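Local coordinates for DegV family protein (Streptococcus agalactiae, PDB 3LUP) that binds a long-chain fatty acid, with elaidic acid held in its pocket, and may take part in lipid transport or fatty acid metabolism, at residues K5-P17 and N22-I34. Numbering follows the deposited sequence.
Sequences KLALITDTSAYLP and NHEDVYVLDIPII
Leu-8 and Thr-10 carry the bonding between strands 6-11 and 26-29. Leu-8 N donates to Asp-25 O (2.7 Å) and Leu-8 O accepts from Tyr-27 N (2.6 Å); Thr-10 N and O likewise meet Tyr-27 O and Leu-29 N. Each residue thus bonds the two that flank its partner, Leu-8 around Val-26 and Thr-10 around Val-28, the pattern of a parallel ladder; the strand directions differ by 27°, and all four N-H...O angles are 159° or more. Past it the pairing weakens: Thr-12 N makes only a weak bond to Leu-29 O, its N-H...O angle 129°, and Ile-31 N makes a weak bond of 3.4 Å to Thr-12 OG1. Asp-11 shapes this end, its OD1 taking Ser-13 N through the anti lone pair in an Asx turn and Ser-13 OG (2.7 Å) on the syn side; Ser-13 OG also bonds Thr-123.

Ile-9 CG2, anti to the backbone N, lies 3.8 Å from Leu-29 CD1, while CG1 packs on Tyr-27 CB. The Tyr-27 ring runs on beside Leu-75 and Leu-79 of helix 69-81, and its hydroxyl bonds Tyr-84. On the other face Thr-10 CG2 and Val-28 CG2 lie alongside, and Leu-16 CD1 meets Val-28 CG2 tip to tip at 4.1 Å. Ile-31 CD1 rests 3.7 Å from Asp-11 OD1 and 3.8 Å from Ser-13 CB.

Backbone bonding thus fixes the edge strand 26-29 of the four-stranded parallel sheet, whereas Ile-31, which touches the bound elaidic acid, is met by one weak bond and by van der Waals contacts with Asp-11 and Ser-13.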
loop_
_atom_site.group_PDB
_atom_site.type_symbol
_atom_site.label_atom_id
_atom_site.label_comp_id
_atom_site.label_asym_id
_atom_site.label_seq_id
_atom_site.Cartn_x
_atom_site.Cartn_y
_atom_site.Cartn_z
ATOM N N LYS A 5 10.340 -14.104 19.912
ATOM C CA LYS A 5 9.151 -13.278 20.091
ATOM C C LYS A 5 9.253 -12.153 19.074
ATOM O O LYS A 5 10.089 -11.248 19.200
ATOM C CB LYS A 5 9.042 -12.751 21.522
ATOM C CG LYS A 5 7.820 -11.873 21.792
ATOM C CD LYS A 5 7.366 -12.011 23.235
ATOM C CE LYS A 5 6.661 -10.770 23.755
ATOM N NZ LYS A 5 7.645 -9.865 24.426
ATOM N N LEU A 6 8.414 -12.247 18.047
ATOM C CA LEU A 6 8.547 -11.427 16.854
ATOM C C LEU A 6 7.513 -10.311 16.840
ATOM O O LEU A 6 6.326 -10.554 17.102
ATOM C CB LEU A 6 8.388 -12.297 15.608
ATOM C CG LEU A 6 8.254 -11.611 14.244
ATOM C CD1 LEU A 6 9.592 -10.986 13.812
ATOM C CD2 LEU A 6 7.745 -12.592 13.198
ATOM N N ALA A 7 7.963 -9.089 16.556
ATOM C CA ALA A 7 7.052 -7.970 16.439
ATOM C C ALA A 7 6.864 -7.620 14.976
ATOM O O ALA A 7 7.790 -7.774 14.153
ATOM C CB ALA A 7 7.562 -6.793 17.191
ATOM N N LEU A 8 5.665 -7.151 14.650
ATOM C CA LEU A 8 5.417 -6.646 13.319
ATOM C C LEU A 8 5.094 -5.169 13.279
ATOM O O LEU A 8 4.147 -4.702 13.924
ATOM C CB LEU A 8 4.359 -7.476 12.579
ATOM C CG LEU A 8 5.121 -8.434 11.666
ATOM C CD1 LEU A 8 5.205 -9.806 12.300
ATOM C CD2 LEU A 8 4.541 -8.490 10.267
ATOM N N ILE A 9 5.905 -4.431 12.523
ATOM C CA ILE A 9 5.662 -3.002 12.369
ATOM C C ILE A 9 5.310 -2.630 10.926
ATOM O O ILE A 9 5.926 -3.110 9.948
ATOM C CB ILE A 9 6.821 -2.119 12.912
ATOM C CG1 ILE A 9 7.065 -2.386 14.392
ATOM C CG2 ILE A 9 6.476 -0.655 12.809
ATOM C CD1 ILE A 9 7.988 -3.527 14.678
ATOM N N THR A 10 4.295 -1.776 10.831
ATOM C CA THR A 10 3.804 -1.281 9.570
ATOM C C THR A 10 3.318 0.145 9.752
ATOM O O THR A 10 3.464 0.705 10.825
ATOM C CB THR A 10 2.681 -2.183 9.008
ATOM O OG1 THR A 10 2.301 -1.699 7.709
ATOM C CG2 THR A 10 1.475 -2.203 9.934
ATOM N N ASP A 11 2.757 0.731 8.704
ATOM C CA ASP A 11 2.234 2.076 8.794
ATOM C C ASP A 11 0.781 2.054 8.368
ATOM O O ASP A 11 0.288 1.040 7.907
ATOM C CB ASP A 11 3.071 3.051 7.959
ATOM C CG ASP A 11 3.286 2.565 6.529
ATOM O OD1 ASP A 11 2.271 2.336 5.808
ATOM O OD2 ASP A 11 4.477 2.409 6.137
ATOM N N THR A 12 0.091 3.170 8.546
ATOM C CA THR A 12 -1.342 3.228 8.298
ATOM C C THR A 12 -1.728 3.176 6.807
ATOM O O THR A 12 -2.917 3.116 6.488
ATOM C CB THR A 12 -1.981 4.454 8.950
ATOM O OG1 THR A 12 -1.407 5.628 8.379
ATOM C CG2 THR A 12 -1.738 4.451 10.447
ATOM N N SER A 13 -0.743 3.161 5.906
ATOM C CA SER A 13 -1.032 2.995 4.481
ATOM C C SER A 13 -1.333 1.539 4.134
ATOM O O SER A 13 -1.918 1.254 3.098
ATOM C CB SER A 13 0.112 3.529 3.612
ATOM O OG SER A 13 1.135 2.553 3.416
ATOM N N ALA A 14 -0.920 0.617 4.998
ATOM C CA ALA A 14 -1.229 -0.808 4.822
ATOM C C ALA A 14 -2.691 -1.055 5.145
ATOM O O ALA A 14 -3.199 -0.553 6.144
ATOM C CB ALA A 14 -0.361 -1.637 5.720
ATOM N N TYR A 15 -3.381 -1.804 4.303
ATOM C CA TYR A 15 -4.749 -2.159 4.622
ATOM C C TYR A 15 -4.753 -3.530 5.263
ATOM O O TYR A 15 -4.508 -4.544 4.604
ATOM C CB TYR A 15 -5.646 -2.110 3.395
ATOM C CG TYR A 15 -7.092 -2.327 3.742
ATOM C CD1 TYR A 15 -7.963 -1.251 3.868
ATOM C CD2 TYR A 15 -7.593 -3.613 3.967
ATOM C CE1 TYR A 15 -9.301 -1.450 4.207
ATOM C CE2 TYR A 15 -8.914 -3.816 4.304
ATOM C CZ TYR A 15 -9.763 -2.731 4.419
ATOM O OH TYR A 15 -11.082 -2.925 4.743
ATOM N N LEU A 16 -5.027 -3.540 6.561
ATOM C CA LEU A 16 -4.894 -4.742 7.392
ATOM C C LEU A 16 -6.144 -5.619 7.389
ATOM O O LEU A 16 -7.242 -5.130 7.694
ATOM C CB LEU A 16 -4.520 -4.374 8.830
ATOM C CG LEU A 16 -3.141 -3.739 9.036
ATOM C CD1 LEU A 16 -2.931 -3.373 10.496
ATOM C CD2 LEU A 16 -1.977 -4.623 8.522
ATOM N N PRO A 17 -5.973 -6.919 7.049
ATOM C CA PRO A 17 -7.078 -7.893 7.115
ATOM C C PRO A 17 -7.818 -7.796 8.456
ATOM O O PRO A 17 -7.239 -7.344 9.444
ATOM C CB PRO A 17 -6.362 -9.250 6.979
ATOM C CG PRO A 17 -5.091 -8.945 6.246
ATOM C CD PRO A 17 -4.703 -7.538 6.599
ATOM N N ASN A 22 -6.225 -5.975 15.424
ATOM C CA ASN A 22 -5.848 -5.716 16.818
ATOM C C ASN A 22 -4.906 -6.741 17.435
ATOM O O ASN A 22 -4.936 -6.965 18.658
ATOM C CB ASN A 22 -7.099 -5.646 17.700
ATOM C CG ASN A 22 -7.959 -4.435 17.418
ATOM O OD1 ASN A 22 -7.521 -3.461 16.793
ATOM N ND2 ASN A 22 -9.198 -4.487 17.893
ATOM N N HIS A 23 -4.091 -7.374 16.598
ATOM C CA HIS A 23 -3.162 -8.382 17.066
ATOM C C HIS A 23 -2.124 -7.707 17.964
ATOM O O HIS A 23 -1.726 -6.562 17.727
ATOM C CB HIS A 23 -2.513 -9.098 15.884
ATOM C CG HIS A 23 -1.769 -10.340 16.260
ATOM N ND1 HIS A 23 -0.521 -10.314 16.845
ATOM C CD2 HIS A 23 -2.099 -11.649 16.140
ATOM C CE1 HIS A 23 -0.115 -11.551 17.072
ATOM N NE2 HIS A 23 -1.053 -12.380 16.649
ATOM N N GLU A 24 -1.713 -8.417 19.003
ATOM C CA GLU A 24 -0.900 -7.830 20.059
ATOM C C GLU A 24 0.576 -7.673 19.677
ATOM O O GLU A 24 1.332 -7.007 20.382
ATOM C CB GLU A 24 -1.031 -8.654 21.336
ATOM C CG GLU A 24 -0.563 -10.096 21.182
ATOM C CD GLU A 24 -0.622 -10.871 22.479
ATOM O OE1 GLU A 24 -1.635 -10.748 23.204
ATOM O OE2 GLU A 24 0.344 -11.610 22.769
ATOM N N ASP A 25 0.978 -8.293 18.572
ATOM C CA ASP A 25 2.348 -8.192 18.088
ATOM C C ASP A 25 2.455 -7.285 16.867
ATOM O O ASP A 25 3.513 -7.192 16.240
ATOM C CB ASP A 25 2.911 -9.579 17.779
ATOM C CG ASP A 25 2.984 -10.477 19.015
ATOM O OD1 ASP A 25 3.227 -9.955 20.127
ATOM O OD2 ASP A 25 2.813 -11.711 18.859
ATOM N N VAL A 26 1.358 -6.602 16.554
ATOM C CA VAL A 26 1.294 -5.732 15.384
ATOM C C VAL A 26 1.322 -4.267 15.813
ATOM O O VAL A 26 0.500 -3.839 16.601
ATOM C CB VAL A 26 0.053 -6.055 14.487
ATOM C CG1 VAL A 26 -0.080 -5.066 13.356
ATOM C CG2 VAL A 26 0.165 -7.457 13.910
ATOM N N TYR A 27 2.298 -3.513 15.310
ATOM C CA TYR A 27 2.415 -2.086 15.618
ATOM C C TYR A 27 2.307 -1.241 14.346
ATOM O O TYR A 27 2.921 -1.564 13.319
ATOM C CB TYR A 27 3.707 -1.816 16.390
ATOM C CG TYR A 27 3.777 -2.630 17.661
ATOM C CD1 TYR A 27 3.394 -2.079 18.884
ATOM C CD2 TYR A 27 4.191 -3.976 17.632
ATOM C CE1 TYR A 27 3.434 -2.836 20.059
ATOM C CE2 TYR A 27 4.231 -4.748 18.794
ATOM C CZ TYR A 27 3.850 -4.170 20.005
ATOM O OH TYR A 27 3.895 -4.921 21.160
ATOM N N VAL A 28 1.503 -0.179 14.412
ATOM C CA VAL A 28 1.190 0.633 13.237
ATOM C C VAL A 28 1.589 2.074 13.460
ATOM O O VAL A 28 1.015 2.756 14.315
ATOM C CB VAL A 28 -0.328 0.629 12.867
ATOM C CG1 VAL A 28 -0.502 1.229 11.502
ATOM C CG2 VAL A 28 -0.928 -0.763 12.898
ATOM N N LEU A 29 2.556 2.528 12.671
ATOM C CA LEU A 29 3.000 3.922 12.667
ATOM C C LEU A 29 2.034 4.796 11.875
ATOM O O LEU A 29 1.595 4.393 10.798
ATOM C CB LEU A 29 4.379 4.020 12.012
ATOM C CG LEU A 29 5.661 3.808 12.807
ATOM C CD1 LEU A 29 5.470 2.823 13.932
ATOM C CD2 LEU A 29 6.788 3.362 11.880
ATOM N N ASP A 30 1.732 5.992 12.385
ATOM C CA ASP A 30 0.841 6.924 11.684
ATOM C C ASP A 30 1.524 7.754 10.603
ATOM O O ASP A 30 2.652 8.216 10.772
ATOM C CB ASP A 30 0.134 7.850 12.671
ATOM C CG ASP A 30 -0.714 7.091 13.681
ATOM O OD1 ASP A 30 -1.326 6.054 13.321
ATOM O OD2 ASP A 30 -0.757 7.530 14.851
ATOM N N ILE A 31 0.822 7.933 9.487
ATOM C CA ILE A 31 1.264 8.824 8.403
ATOM C C ILE A 31 0.450 10.116 8.402
ATOM O O ILE A 31 -0.758 10.085 8.202
ATOM C CB ILE A 31 1.181 8.143 7.003
ATOM C CG1 ILE A 31 2.017 6.849 6.994
ATOM C CG2 ILE A 31 1.609 9.130 5.898
ATOM C CD1 ILE A 31 1.959 6.038 5.724
ATOM N N PRO A 32 1.112 11.251 8.649
ATOM C CA PRO A 32 0.425 12.538 8.643
ATOM C C PRO A 32 0.001 13.010 7.246
ATOM O O PRO A 32 0.698 12.764 6.259
ATOM C CB PRO A 32 1.474 13.495 9.224
ATOM C CG PRO A 32 2.446 12.613 9.963
ATOM C CD PRO A 32 2.506 11.379 9.113
ATOM N N ILE A 33 -1.154 13.661 7.177
ATOM C CA ILE A 33 -1.549 14.375 5.979
ATOM C C ILE A 33 -1.491 15.883 6.254
ATOM O O ILE A 33 -1.850 16.344 7.339
ATOM C CB ILE A 33 -2.954 13.951 5.461
ATOM C CG1 ILE A 33 -4.052 14.801 6.081
ATOM C CG2 ILE A 33 -3.237 12.454 5.694
ATOM C CD1 ILE A 33 -5.287 14.833 5.244
ATOM N N ILE A 34 -1.014 16.648 5.285
ATOM C CA ILE A 34 -0.897 18.090 5.470
ATOM C C ILE A 34 -1.825 18.830 4.515
ATOM O O ILE A 34 -1.567 18.904 3.305
ATOM C CB ILE A 34 0.561 18.605 5.286
ATOM C CG1 ILE A 34 1.571 17.698 6.006
ATOM C CG2 ILE A 34 0.679 20.039 5.780
ATOM C CD1 ILE A 34 2.931 17.617 5.312
#